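Local coordinates for GDSL-like protein (Collinsella aerofaciens ATCC 25986, PDB 7BXD), which probably hydrolyses acyl esters as a GDSL-family (SGNH-clan) acyl-hydrolase, though its natural substrate is not established, at residues I31-D36 with A65-F70; V102-V107 with T151-S156; H125-A130 with V180-E185; K146-T151 with P193-Y198. All coordinates share one frame; numbering follows the deposited sequence.

Interaction 1 of 4, residues I31-D36 with A65-F70; sequences ICCFGD and AVVENF
Ile31 and Val67, Cys32 and Glu68, Cys33 and Asn69, and Phe34 and Phe70 pair in parallel register, joining strand 30-35 to the outermost strand 66-71 of the five-stranded parallel sheet of this SGNH-hydrolase fold. Five backbone hydrogen bonds bind the strands. Ile31 N donates to Val66 O, and Ile31 O receives Glu68 N; two residues further on, Cys33 N reaches Glu68 O, while Cys33 O takes Phe70 N at 2.8 Å.

Apolar contacts divide between the two faces. On the face of Ile31, Cys33 and Val67, Ile31 CD1 touches Ala65 CB at 3.7 Å, and Cys33 SG lies 3.6 Å from Val67 CG1. On the other face Cys32 SG, anti to its own nitrogen (chi1 179°), approaches the Phe70 ring obliquely, 3.5 Å from Phe70 CD2, in a sulfur-aromatic contact.

Glu68 and Asn69 point to opposite faces. Asn69 ND2 is hydrogen-bonded to Thr39 O and Thr55 OG1. Glu68 OE1, beside Cys32 CB, comes close to Asp95 OD2, a proximity of like charges that may raise the pKa of one of them.

Both strands lead toward the probable active site, since Gly35-Asp36 opens the GDS signature of the family. There Arg90 bonds to both Gly35 O and Phe70 O, and Gly35 N meets Phe70 O at 3.1 Å from above the carbonyl plane, 46° out of it.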
loop_
_atom_site.group_PDB
_atom_site.type_symbol
_atom_site.label_atom_id
_atom_site.label_comp_id
_atom_site.label_asym_id
_atom_site.label_seq_id
_atom_site.Cartn_x
_atom_site.Cartn_y
_atom_site.Cartn_z
ATOM N N ILE A 31 9.973 -2.737 11.497
ATOM C CA ILE A 31 8.722 -2.567 10.757
ATOM C C ILE A 31 9.017 -2.835 9.283
ATOM O O ILE A 31 9.805 -2.106 8.664
ATOM C CB ILE A 31 8.161 -1.149 10.951
ATOM C CG1 ILE A 31 7.969 -0.858 12.458
ATOM C CG2 ILE A 31 6.845 -0.994 10.181
ATOM C CD1 ILE A 31 7.514 0.566 12.761
ATOM N N CYS A 32 8.384 -3.864 8.721
ATOM C CA CYS A 32 8.580 -4.243 7.325
ATOM C C CYS A 32 7.457 -3.646 6.477
ATOM O O CYS A 32 6.288 -4.005 6.651
ATOM C CB CYS A 32 8.601 -5.767 7.220
ATOM S SG CYS A 32 8.823 -6.348 5.541
ATOM N N CYS A 33 7.813 -2.705 5.580
ATOM C CA CYS A 33 6.850 -1.976 4.752
ATOM C C CYS A 33 6.819 -2.614 3.362
ATOM O O CYS A 33 7.765 -2.447 2.567
ATOM C CB CYS A 33 7.234 -0.492 4.702
ATOM S SG CYS A 33 7.253 0.249 6.357
ATOM N N PHE A 34 5.737 -3.336 3.069
ATOM C CA PHE A 34 5.583 -4.119 1.853
ATOM C C PHE A 34 4.606 -3.337 0.965
ATOM O O PHE A 34 3.451 -3.106 1.365
ATOM C CB PHE A 34 5.017 -5.468 2.283
ATOM C CG PHE A 34 4.954 -6.534 1.218
ATOM C CD1 PHE A 34 5.890 -6.615 0.190
ATOM C CD2 PHE A 34 3.965 -7.528 1.307
ATOM C CE1 PHE A 34 5.851 -7.662 -0.731
ATOM C CE2 PHE A 34 3.927 -8.589 0.392
ATOM C CZ PHE A 34 4.871 -8.664 -0.625
ATOM N N GLY A 35 5.081 -2.873 -0.191
ATOM C CA GLY A 35 4.269 -1.977 -0.984
ATOM C C GLY A 35 4.663 -1.916 -2.447
ATOM O O GLY A 35 5.434 -2.748 -2.952
ATOM N N ASP A 36 4.105 -0.917 -3.131
ATOM C CA ASP A 36 4.300 -0.704 -4.576
ATOM C C ASP A 36 5.177 0.543 -4.779
ATOM O O ASP A 36 6.060 0.816 -3.944
ATOM C CB ASP A 36 2.940 -0.721 -5.291
ATOM C CG ASP A 36 1.990 0.383 -4.823
ATOM O OD1 ASP A 36 2.469 1.426 -4.298
ATOM O OD2 ASP A 36 0.763 0.193 -4.964
ATOM N N ALA A 65 12.185 3.173 15.767
ATOM C CA ALA A 65 11.922 1.918 15.068
ATOM C C ALA A 65 12.864 1.762 13.875
ATOM O O ALA A 65 13.287 2.741 13.247
ATOM C CB ALA A 65 10.484 1.904 14.558
ATOM N N VAL A 66 13.184 0.510 13.553
ATOM C CA VAL A 66 13.972 0.190 12.372
ATOM C C VAL A 66 12.985 -0.133 11.265
ATOM O O VAL A 66 12.123 -0.999 11.436
ATOM C CB VAL A 66 14.912 -0.990 12.645
ATOM C CG1 VAL A 66 15.619 -1.435 11.357
ATOM C CG2 VAL A 66 15.918 -0.607 13.709
ATOM N N VAL A 67 13.073 0.567 10.145
ATOM C CA VAL A 67 12.064 0.461 9.099
ATOM C C VAL A 67 12.718 -0.108 7.849
ATOM O O VAL A 67 13.752 0.405 7.397
ATOM C CB VAL A 67 11.382 1.813 8.832
ATOM C CG1 VAL A 67 10.288 1.642 7.776
ATOM C CG2 VAL A 67 10.773 2.367 10.124
ATOM N N GLU A 68 12.139 -1.182 7.311
ATOM C CA GLU A 68 12.636 -1.831 6.109
ATOM C C GLU A 68 11.694 -1.551 4.942
ATOM O O GLU A 68 10.469 -1.669 5.071
ATOM C CB GLU A 68 12.709 -3.351 6.311
ATOM C CG GLU A 68 13.467 -3.770 7.561
ATOM C CD GLU A 68 13.457 -5.252 7.793
ATOM O OE1 GLU A 68 12.388 -5.864 7.592
ATOM O OE2 GLU A 68 14.516 -5.792 8.211
ATOM N N ASN A 69 12.261 -1.225 3.786
ATOM C CA ASN A 69 11.497 -0.874 2.589
ATOM C C ASN A 69 11.477 -2.070 1.634
ATOM O O ASN A 69 12.497 -2.390 1.018
ATOM C CB ASN A 69 12.132 0.347 1.929
ATOM C CG ASN A 69 11.295 0.883 0.786
ATOM O OD1 ASN A 69 10.909 0.131 -0.119
ATOM N ND2 ASN A 69 11.012 2.179 0.803
ATOM N N PHE A 70 10.306 -2.691 1.475
ATOM C CA PHE A 70 10.072 -3.719 0.466
ATOM C C PHE A 70 8.995 -3.226 -0.507
ATOM O O PHE A 70 7.975 -3.880 -0.747
ATOM C CB PHE A 70 9.718 -5.071 1.106
ATOM C CG PHE A 70 10.892 -5.739 1.770
ATOM C CD1 PHE A 70 11.713 -6.594 1.050
ATOM C CD2 PHE A 70 11.207 -5.487 3.108
ATOM C CE1 PHE A 70 12.812 -7.208 1.676
ATOM C CE2 PHE A 70 12.301 -6.111 3.725
ATOM C CZ PHE A 70 13.081 -6.988 3.005
#

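Interaction 2 of 4, residues V102-V107 with T151-S156; sequences VVFGGV and TPCKTS
Phe104 reaches from the central strand 100-104 to the loop that follows strand 146-150, where its ring meets Thr151, Pro152 and Cys153. From CB the side chain runs with CG trans to the backbone nitrogen (chi1 -180°), which carries the ring toward that loop. Phe104 CD1 lies 3.8 Å from Thr151 O. Phe104 CE1, one atom further on, comes to 3.5 Å from the same Thr151 O, which sits at the ring edge. At the tip, Phe104 CZ touches Cys153 SG at 3.8 Å; the sulfur lies in the ring plane, 84° off the normal, making an edge-on sulfur-aromatic contact. Thr38 and Thr39 of helix 37-40 also touch this phenyl group.

Beyond the strand, the proline ring packs against the turning backbone. Pro152 CD is 3.3 Å from Gly105 O, and Pro152 CB is 3.6 Å from Val107 N. Gly106 has a positive phi of 121°, and a CB there would run into both Pro152 CG and the preceding carbonyl, so glycine is called for. Farther along, Val107 CG2 and Thr155 CG2 meet 4.2 Å apart, their side chains crossing at about a right angle, while Thr155 OG1 is bonded to Gly218 O.

Gly106 and Val107 begin a sequence matching the GxND block of SGNH hydrolases, so this deeply buried contact is consistent with loop packing against the block that, in relatives, contributes to the oxyanion hole.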
loop_
_atom_site.group_PDB
_atom_site.type_symbol
_atom_site.label_atom_id
_atom_site.label_comp_id
_atom_site.label_asym_id
_atom_site.label_seq_id
_atom_site.Cartn_x
_atom_site.Cartn_y
_atom_site.Cartn_z
ATOM N N VAL A 102 3.538 -3.816 7.497
ATOM C CA VAL A 102 2.642 -2.774 6.980
ATOM C C VAL A 102 2.483 -3.041 5.492
ATOM O O VAL A 102 3.464 -2.946 4.738
ATOM C CB VAL A 102 3.210 -1.366 7.232
ATOM C CG1 VAL A 102 2.299 -0.316 6.621
ATOM C CG2 VAL A 102 3.387 -1.114 8.739
ATOM N N VAL A 103 1.266 -3.417 5.059
ATOM C CA VAL A 103 1.012 -3.783 3.660
ATOM C C VAL A 103 0.193 -2.664 3.039
ATOM O O VAL A 103 -0.916 -2.372 3.509
ATOM C CB VAL A 103 0.281 -5.134 3.548
ATOM C CG1 VAL A 103 0.075 -5.477 2.078
ATOM C CG2 VAL A 103 1.053 -6.243 4.288
ATOM N N PHE A 104 0.729 -2.044 1.982
ATOM C CA PHE A 104 0.159 -0.838 1.386
ATOM C C PHE A 104 0.162 -1.033 -0.125
ATOM O O PHE A 104 1.213 -0.940 -0.757
ATOM C CB PHE A 104 1.067 0.318 1.817
ATOM C CG PHE A 104 0.681 1.703 1.319
ATOM C CD1 PHE A 104 -0.639 2.087 1.075
ATOM C CD2 PHE A 104 1.699 2.657 1.168
ATOM C CE1 PHE A 104 -0.940 3.386 0.688
ATOM C CE2 PHE A 104 1.399 3.958 0.769
ATOM C CZ PHE A 104 0.073 4.318 0.524
ATOM N N GLY A 105 -0.982 -1.382 -0.701
ATOM C CA GLY A 105 -1.048 -1.647 -2.130
ATOM C C GLY A 105 -2.480 -1.633 -2.606
ATOM O O GLY A 105 -3.414 -1.435 -1.823
ATOM N N GLY A 106 -2.638 -1.857 -3.920
ATOM C CA GLY A 106 -3.939 -2.009 -4.536
ATOM C C GLY A 106 -4.235 -1.007 -5.632
ATOM O O GLY A 106 -5.125 -1.266 -6.453
ATOM N N VAL A 107 -3.505 0.111 -5.713
ATOM C CA VAL A 107 -3.829 1.055 -6.777
ATOM C C VAL A 107 -3.536 0.425 -8.132
ATOM O O VAL A 107 -4.216 0.734 -9.124
ATOM C CB VAL A 107 -3.165 2.443 -6.590
ATOM C CG1 VAL A 107 -1.656 2.389 -6.888
ATOM C CG2 VAL A 107 -3.854 3.501 -7.444
ATOM N N THR A 151 -5.025 1.173 3.181
ATOM C CA THR A 151 -5.751 1.213 1.914
ATOM C C THR A 151 -5.009 2.100 0.911
ATOM O O THR A 151 -4.328 3.056 1.303
ATOM C CB THR A 151 -7.171 1.711 2.140
ATOM O OG1 THR A 151 -7.078 2.977 2.810
ATOM C CG2 THR A 151 -8.011 0.735 2.965
ATOM N N PRO A 152 -5.123 1.791 -0.383
ATOM C CA PRO A 152 -4.356 2.538 -1.393
ATOM C C PRO A 152 -4.829 3.969 -1.506
ATOM O O PRO A 152 -6.040 4.248 -1.522
ATOM C CB PRO A 152 -4.645 1.764 -2.698
ATOM C CG PRO A 152 -5.960 1.025 -2.431
ATOM C CD PRO A 152 -5.859 0.654 -0.962
ATOM N N CYS A 153 -3.856 4.903 -1.604
ATOM C CA CYS A 153 -4.223 6.311 -1.706
ATOM C C CYS A 153 -4.971 6.600 -3.007
ATOM O O CYS A 153 -4.825 5.905 -4.022
ATOM C CB CYS A 153 -2.973 7.194 -1.635
ATOM S SG CYS A 153 -2.300 7.211 0.059
ATOM N N LYS A 154 -5.728 7.696 -2.993
ATOM C CA LYS A 154 -6.376 8.174 -4.210
ATOM C C LYS A 154 -5.353 8.693 -5.225
ATOM O O LYS A 154 -4.209 9.049 -4.900
ATOM C CB LYS A 154 -7.391 9.258 -3.868
ATOM C CG LYS A 154 -8.604 8.669 -3.143
ATOM C CD LYS A 154 -9.765 9.647 -3.060
ATOM C CE LYS A 154 -11.067 9.047 -2.494
ATOM N NZ LYS A 154 -10.950 8.781 -1.023
ATOM N N THR A 155 -5.815 8.753 -6.471
ATOM C CA THR A 155 -5.059 9.298 -7.587
ATOM C C THR A 155 -6.012 10.091 -8.462
ATOM O O THR A 155 -7.183 9.728 -8.639
ATOM C CB THR A 155 -4.380 8.195 -8.413
ATOM O OG1 THR A 155 -3.719 8.779 -9.546
ATOM C CG2 THR A 155 -5.304 7.101 -8.920
ATOM N N SER A 156 -5.492 11.162 -9.044
ATOM C CA SER A 156 -6.239 11.900 -10.053
ATOM C C SER A 156 -6.032 11.353 -11.453
ATOM O O SER A 156 -6.545 11.942 -12.406
ATOM C CB SER A 156 -5.916 13.395 -9.994
ATOM O OG SER A 156 -4.518 13.613 -10.075
#

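Interaction 3 of 4, residues H125-A130 with V180-E185; sequences HEFYGA and VRAMLE
Tyr128 and Ala182 bring two helices together, the methyl of one set against the ring of the other. Tyr128 turns CG away from its own carbonyl carbon (chi1 -84°), laying its ring across helix 176-189. Ala182 CB sits over one face of this ring, displaced toward the rim, and approaches Tyr128 CZ to 3.4 Å in a CH-pi contact. Past that methyl Tyr128 OH donates to Glu185 OE1 at 2.6 Å. The acceptor lies close to the ring plane, yet it is met from above the carboxylate plane, 48° out of it, at the end of an extended glutamate chain.

Phe127 takes a different rotamer, with CG trans to its nitrogen (chi1 -165°), and presents an edge where Tyr128 presents a face: Phe127 CD2 lies 3.9 Å from Ala182 CB. Phe127 CZ reaches Met183 CE at 4.2 Å, the methionine chain bending at its last torsion. Tyr179 meets the Phe127 ring edge-to-face.

A leucine in place of Tyr128 would probably leave Glu185 OE1 without its phenol partner and take away the ring face over the Ala182 methyl.

Such helix-to-helix packing between 127-141 and 176-189, which flank strand 146-150 in the chain, belongs to an outer helical layer of the alpha/beta/alpha sandwich.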
loop_
_atom_site.group_PDB
_atom_site.type_symbol
_atom_site.label_atom_id
_atom_site.label_comp_id
_atom_site.label_asym_id
_atom_site.label_seq_id
_atom_site.Cartn_x
_atom_site.Cartn_y
_atom_site.Cartn_z
ATOM N N HIS A 125 -5.203 -14.678 -8.329
ATOM C CA HIS A 125 -5.408 -13.787 -9.468
ATOM C C HIS A 125 -6.603 -12.852 -9.280
ATOM O O HIS A 125 -6.785 -11.948 -10.103
ATOM C CB HIS A 125 -5.630 -14.592 -10.752
ATOM C CG HIS A 125 -4.470 -15.447 -11.114
ATOM N ND1 HIS A 125 -4.317 -16.719 -10.608
ATOM C CD2 HIS A 125 -3.403 -15.226 -11.913
ATOM C CE1 HIS A 125 -3.218 -17.260 -11.109
ATOM N NE2 HIS A 125 -2.628 -16.362 -11.880
ATOM N N GLU A 126 -7.454 -13.079 -8.276
ATOM C CA GLU A 126 -8.552 -12.172 -7.971
ATOM C C GLU A 126 -8.133 -11.304 -6.791
ATOM O O GLU A 126 -7.370 -11.743 -5.931
ATOM C CB GLU A 126 -9.821 -12.949 -7.608
ATOM C CG GLU A 126 -10.485 -13.665 -8.765
ATOM C CD GLU A 126 -11.726 -14.450 -8.360
ATOM O OE1 GLU A 126 -11.901 -14.770 -7.165
ATOM O OE2 GLU A 126 -12.527 -14.798 -9.279
ATOM N N PHE A 127 -8.634 -10.066 -6.736
ATOM C CA PHE A 127 -8.216 -9.187 -5.654
ATOM C C PHE A 127 -8.590 -9.748 -4.290
ATOM O O PHE A 127 -7.768 -9.744 -3.363
ATOM C CB PHE A 127 -8.802 -7.799 -5.841
ATOM C CG PHE A 127 -8.132 -6.772 -4.977
ATOM C CD1 PHE A 127 -6.813 -6.370 -5.232
ATOM C CD2 PHE A 127 -8.821 -6.178 -3.915
ATOM C CE1 PHE A 127 -6.208 -5.427 -4.442
ATOM C CE2 PHE A 127 -8.196 -5.228 -3.142
ATOM C CZ PHE A 127 -6.893 -4.850 -3.407
ATOM N N TYR A 128 -9.847 -10.187 -4.125
ATOM C CA TYR A 128 -10.244 -10.773 -2.834
ATOM C C TYR A 128 -9.327 -11.923 -2.460
ATOM O O TYR A 128 -8.948 -12.074 -1.287
ATOM C CB TYR A 128 -11.700 -11.265 -2.846
ATOM C CG TYR A 128 -12.763 -10.224 -2.555
ATOM C CD1 TYR A 128 -13.089 -9.888 -1.238
ATOM C CD2 TYR A 128 -13.502 -9.632 -3.583
ATOM C CE1 TYR A 128 -14.106 -9.004 -0.943
ATOM C CE2 TYR A 128 -14.514 -8.727 -3.297
ATOM C CZ TYR A 128 -14.809 -8.409 -1.980
ATOM O OH TYR A 128 -15.802 -7.478 -1.719
ATOM N N GLY A 129 -9.027 -12.801 -3.419
ATOM C CA GLY A 129 -8.222 -13.970 -3.120
ATOM C C GLY A 129 -6.779 -13.633 -2.833
ATOM O O GLY A 129 -6.137 -14.300 -2.010
ATOM N N ALA A 130 -6.236 -12.600 -3.491
ATOM C CA ALA A 130 -4.865 -12.200 -3.231
ATOM C C ALA A 130 -4.712 -11.584 -1.843
ATOM O O ALA A 130 -3.712 -11.847 -1.145
ATOM C CB ALA A 130 -4.401 -11.234 -4.317
ATOM N N VAL A 180 -10.990 -0.984 -2.552
ATOM C CA VAL A 180 -10.851 -0.625 -1.142
ATOM C C VAL A 180 -11.835 -1.419 -0.288
ATOM O O VAL A 180 -11.472 -1.965 0.759
ATOM C CB VAL A 180 -10.998 0.899 -0.945
ATOM C CG1 VAL A 180 -10.961 1.245 0.515
ATOM C CG2 VAL A 180 -9.859 1.654 -1.704
ATOM N N ARG A 181 -13.097 -1.494 -0.718
ATOM C CA ARG A 181 -14.099 -2.236 0.050
ATOM C C ARG A 181 -13.700 -3.686 0.166
ATOM O O ARG A 181 -13.856 -4.299 1.231
ATOM C CB ARG A 181 -15.459 -2.099 -0.636
ATOM C CG ARG A 181 -16.176 -0.808 -0.319
ATOM C CD ARG A 181 -17.683 -0.879 -0.696
ATOM N NE ARG A 181 -17.915 -1.331 -2.071
ATOM C CZ ARG A 181 -17.906 -0.551 -3.148
ATOM N NH1 ARG A 181 -17.698 0.753 -3.033
ATOM N NH2 ARG A 181 -18.114 -1.087 -4.347
ATOM N N ALA A 182 -13.212 -4.275 -0.927
ATOM C CA ALA A 182 -12.799 -5.685 -0.871
ATOM C C ALA A 182 -11.690 -5.869 0.171
ATOM O O ALA A 182 -11.709 -6.817 0.973
ATOM C CB ALA A 182 -12.320 -6.132 -2.247
ATOM N N MET A 183 -10.689 -4.981 0.158
ATOM C CA MET A 183 -9.609 -5.059 1.137
ATOM C C MET A 183 -10.156 -4.974 2.546
ATOM O O MET A 183 -9.764 -5.756 3.420
ATOM C CB MET A 183 -8.617 -3.920 0.892
ATOM C CG MET A 183 -7.466 -3.904 1.909
ATOM S SD MET A 183 -6.240 -2.617 1.577
ATOM C CE MET A 183 -5.421 -3.300 0.162
ATOM N N LEU A 184 -11.064 -4.021 2.789
ATOM C CA LEU A 184 -11.632 -3.883 4.128
ATOM C C LEU A 184 -12.393 -5.137 4.554
ATOM O O LEU A 184 -12.363 -5.525 5.738
ATOM C CB LEU A 184 -12.538 -2.646 4.213
ATOM C CG LEU A 184 -11.800 -1.314 4.035
ATOM C CD1 LEU A 184 -12.776 -0.169 4.008
ATOM C CD2 LEU A 184 -10.776 -1.084 5.106
ATOM N N GLU A 185 -13.119 -5.772 3.629
ATOM C CA GLU A 185 -13.892 -6.967 3.985
ATOM C C GLU A 185 -12.972 -8.141 4.324
ATOM O O GLU A 185 -13.257 -8.899 5.265
ATOM C CB GLU A 185 -14.838 -7.320 2.851
ATOM C CG GLU A 185 -15.982 -6.307 2.730
ATOM C CD GLU A 185 -16.863 -6.545 1.530
ATOM O OE1 GLU A 185 -16.643 -7.521 0.784
ATOM O OE2 GLU A 185 -17.812 -5.749 1.333
#

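Interaction 4 of 4, residues K146-T151 with P193-Y198; sequences KLVFMT and PVIDLY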
loop_
_atom_site.group_PDB
_atom_site.type_symbol
_atom_site.label_atom_id
_atom_site.label_comp_id
_atom_site.label_asym_id
_atom_site.label_seq_id
_atom_site.Cartn_x
_atom_site.Cartn_y
_atom_site.Cartn_z
ATOM N N LYS A 146 2.767 -8.271 14.308
ATOM C CA LYS A 146 1.541 -7.513 14.089
ATOM C C LYS A 146 1.447 -7.207 12.599
ATOM O O LYS A 146 2.469 -7.029 11.926
ATOM C CB LYS A 146 1.578 -6.206 14.897
ATOM C CG LYS A 146 1.146 -6.358 16.381
ATOM C CD LYS A 146 1.710 -7.411 17.190
ATOM C CE LYS A 146 1.636 -6.929 18.636
ATOM N NZ LYS A 146 2.822 -7.424 19.361
ATOM N N LEU A 147 0.240 -7.171 12.083
ATOM C CA LEU A 147 -0.022 -6.913 10.666
ATOM C C LEU A 147 -1.042 -5.797 10.556
ATOM O O LEU A 147 -2.126 -5.861 11.165
ATOM C CB LEU A 147 -0.574 -8.190 10.026
ATOM C CG LEU A 147 -1.071 -8.096 8.582
ATOM C CD1 LEU A 147 0.035 -7.601 7.639
ATOM C CD2 LEU A 147 -1.610 -9.474 8.131
ATOM N N VAL A 148 -0.709 -4.780 9.761
ATOM C CA VAL A 148 -1.581 -3.629 9.544
ATOM C C VAL A 148 -1.649 -3.420 8.036
ATOM O O VAL A 148 -0.604 -3.357 7.368
ATOM C CB VAL A 148 -1.017 -2.362 10.232
ATOM C CG1 VAL A 148 -1.899 -1.161 9.976
ATOM C CG2 VAL A 148 -0.819 -2.559 11.737
ATOM N N PHE A 149 -2.858 -3.278 7.503
ATOM C CA PHE A 149 -3.021 -2.924 6.095
ATOM C C PHE A 149 -3.301 -1.428 6.002
ATOM O O PHE A 149 -3.959 -0.845 6.868
ATOM C CB PHE A 149 -4.178 -3.687 5.426
ATOM C CG PHE A 149 -3.749 -4.954 4.741
ATOM C CD1 PHE A 149 -3.189 -6.007 5.472
ATOM C CD2 PHE A 149 -3.870 -5.084 3.356
ATOM C CE1 PHE A 149 -2.788 -7.170 4.811
ATOM C CE2 PHE A 149 -3.481 -6.269 2.717
ATOM C CZ PHE A 149 -2.937 -7.308 3.441
ATOM N N MET A 150 -2.823 -0.811 4.920
ATOM C CA MET A 150 -3.160 0.573 4.597
ATOM C C MET A 150 -3.839 0.589 3.245
ATOM O O MET A 150 -3.315 0.050 2.269
ATOM C CB MET A 150 -1.900 1.474 4.587
ATOM C CG MET A 150 -1.074 1.285 5.852
ATOM S SD MET A 150 0.009 2.664 6.281
ATOM C CE MET A 150 1.082 2.683 4.837
ATOM N N THR A 151 -5.025 1.173 3.181
ATOM C CA THR A 151 -5.751 1.213 1.914
ATOM C C THR A 151 -5.009 2.100 0.911
ATOM O O THR A 151 -4.328 3.056 1.303
ATOM C CB THR A 151 -7.171 1.711 2.140
ATOM O OG1 THR A 151 -7.078 2.977 2.810
ATOM C CG2 THR A 151 -8.011 0.735 2.965
ATOM N N PRO A 193 -6.080 -4.810 11.737
ATOM C CA PRO A 193 -6.153 -3.344 11.788
ATOM C C PRO A 193 -5.846 -2.703 10.438
ATOM O O PRO A 193 -4.981 -3.174 9.683
ATOM C CB PRO A 193 -5.092 -2.998 12.835
ATOM C CG PRO A 193 -4.955 -4.225 13.678
ATOM C CD PRO A 193 -5.104 -5.355 12.711
ATOM N N VAL A 194 -6.546 -1.594 10.161
ATOM C CA VAL A 194 -6.411 -0.871 8.896
ATOM C C VAL A 194 -6.162 0.606 9.178
ATOM O O VAL A 194 -6.842 1.202 10.022
ATOM C CB VAL A 194 -7.679 -1.034 8.026
ATOM C CG1 VAL A 194 -7.600 -0.180 6.775
ATOM C CG2 VAL A 194 -7.883 -2.498 7.651
ATOM N N ILE A 195 -5.220 1.201 8.450
ATOM C CA ILE A 195 -5.073 2.659 8.373
ATOM C C ILE A 195 -5.641 3.079 7.023
ATOM O O ILE A 195 -5.119 2.680 5.976
ATOM C CB ILE A 195 -3.596 3.087 8.501
ATOM C CG1 ILE A 195 -2.990 2.574 9.811
ATOM C CG2 ILE A 195 -3.484 4.624 8.352
ATOM C CD1 ILE A 195 -1.489 2.666 9.889
ATOM N N ASP A 196 -6.730 3.851 7.042
ATOM C CA ASP A 196 -7.481 4.107 5.805
ATOM C C ASP A 196 -6.918 5.351 5.119
ATOM O O ASP A 196 -7.495 6.451 5.175
ATOM C CB ASP A 196 -8.972 4.223 6.100
ATOM C CG ASP A 196 -9.821 4.168 4.843
ATOM O OD1 ASP A 196 -9.291 4.217 3.705
ATOM O OD2 ASP A 196 -11.058 4.116 5.005
ATOM N N LEU A 197 -5.758 5.176 4.460
ATOM C CA LEU A 197 -5.140 6.268 3.701
ATOM C C LEU A 197 -5.949 6.649 2.466
ATOM O O LEU A 197 -5.927 7.834 2.068
ATOM C CB LEU A 197 -3.710 5.909 3.276
ATOM C CG LEU A 197 -2.715 5.725 4.426
ATOM C CD1 LEU A 197 -1.338 5.369 3.837
ATOM C CD2 LEU A 197 -2.639 6.948 5.356
ATOM N N TYR A 198 -6.673 5.693 1.876
ATOM C CA TYR A 198 -7.607 6.038 0.804
ATOM C C TYR A 198 -8.511 7.190 1.223
ATOM O O TYR A 198 -8.697 8.163 0.478
ATOM C CB TYR A 198 -8.433 4.805 0.448
ATOM C CG TYR A 198 -9.503 5.077 -0.588
ATOM C CD1 TYR A 198 -9.206 5.204 -1.952
ATOM C CD2 TYR A 198 -10.851 5.185 -0.198
ATOM C CE1 TYR A 198 -10.224 5.409 -2.892
ATOM C CE2 TYR A 198 -11.862 5.377 -1.126
ATOM C CZ TYR A 198 -11.553 5.511 -2.472
ATOM O OH TYR A 198 -12.541 5.758 -3.398
#
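Thr151 OG1 is gripped twice at the end of strand 146-150: it donates to Asp196 OD1 at 2.7 Å and accepts Tyr198 N at 2.9 Å. In this parallel edge of the SGNH-hydrolase sheet, strand 194-195 passes directly into helix 197-200, with Asp196 as its N-cap. The hydroxyl stands between the backbone nitrogen and the carbonyl carbon of Thr151 (chi1 55°), a rotamer that turns it to the helix start. It meets the carboxylate on the anti side, 30° out of plane, and Asp196 OD1 also accepts Ala199 N. A valine in place of Thr151 would probably leave Tyr198 N without this acceptor and Asp196 OD1 with one donor fewer.

Behind this junction the strands are laced by Phe149 N to Pro193 O, Ile195 N to Phe149 O, and a longer bond, 3.2 Å, from Thr151 N to Ile195 O. On one face Met150 and Ile195 run side by side, pointing the same way, with Met150 SD 3.9 Å from Ile195 CD1. Helix 223-240 packs against this apolar face, and Leu184 of helix 176-189 touches Val194 on the other. Bent at its last torsion (chi3 -62°), Met150 places CE 3.8 Å from Leu197 CD1.

In the fold
Interactions 1, 2 and 4 all reach one parallel sheet. Interactions 1 and 4 join its two outermost strands to their neighbours and are only partly buried, whereas interaction 2 lies near the centre of the chain and is wholly buried. Interactions 1 and 4 rest on backbone ladders, with side-chain bonds at a helix start added in 4; interaction 2, past the strands, rests on ring, proline and sulfur packing. Interaction 3, also buried though about 13 Å from the chain centre, joins helices through aromatic packing plus one short side-chain bond. Thr151, shared by interactions 2 and 4, packs its CG2 on Val180 and Leu184, while Met183 CE touches Gly105 O, tying the helical layer to the loops at the strand ends.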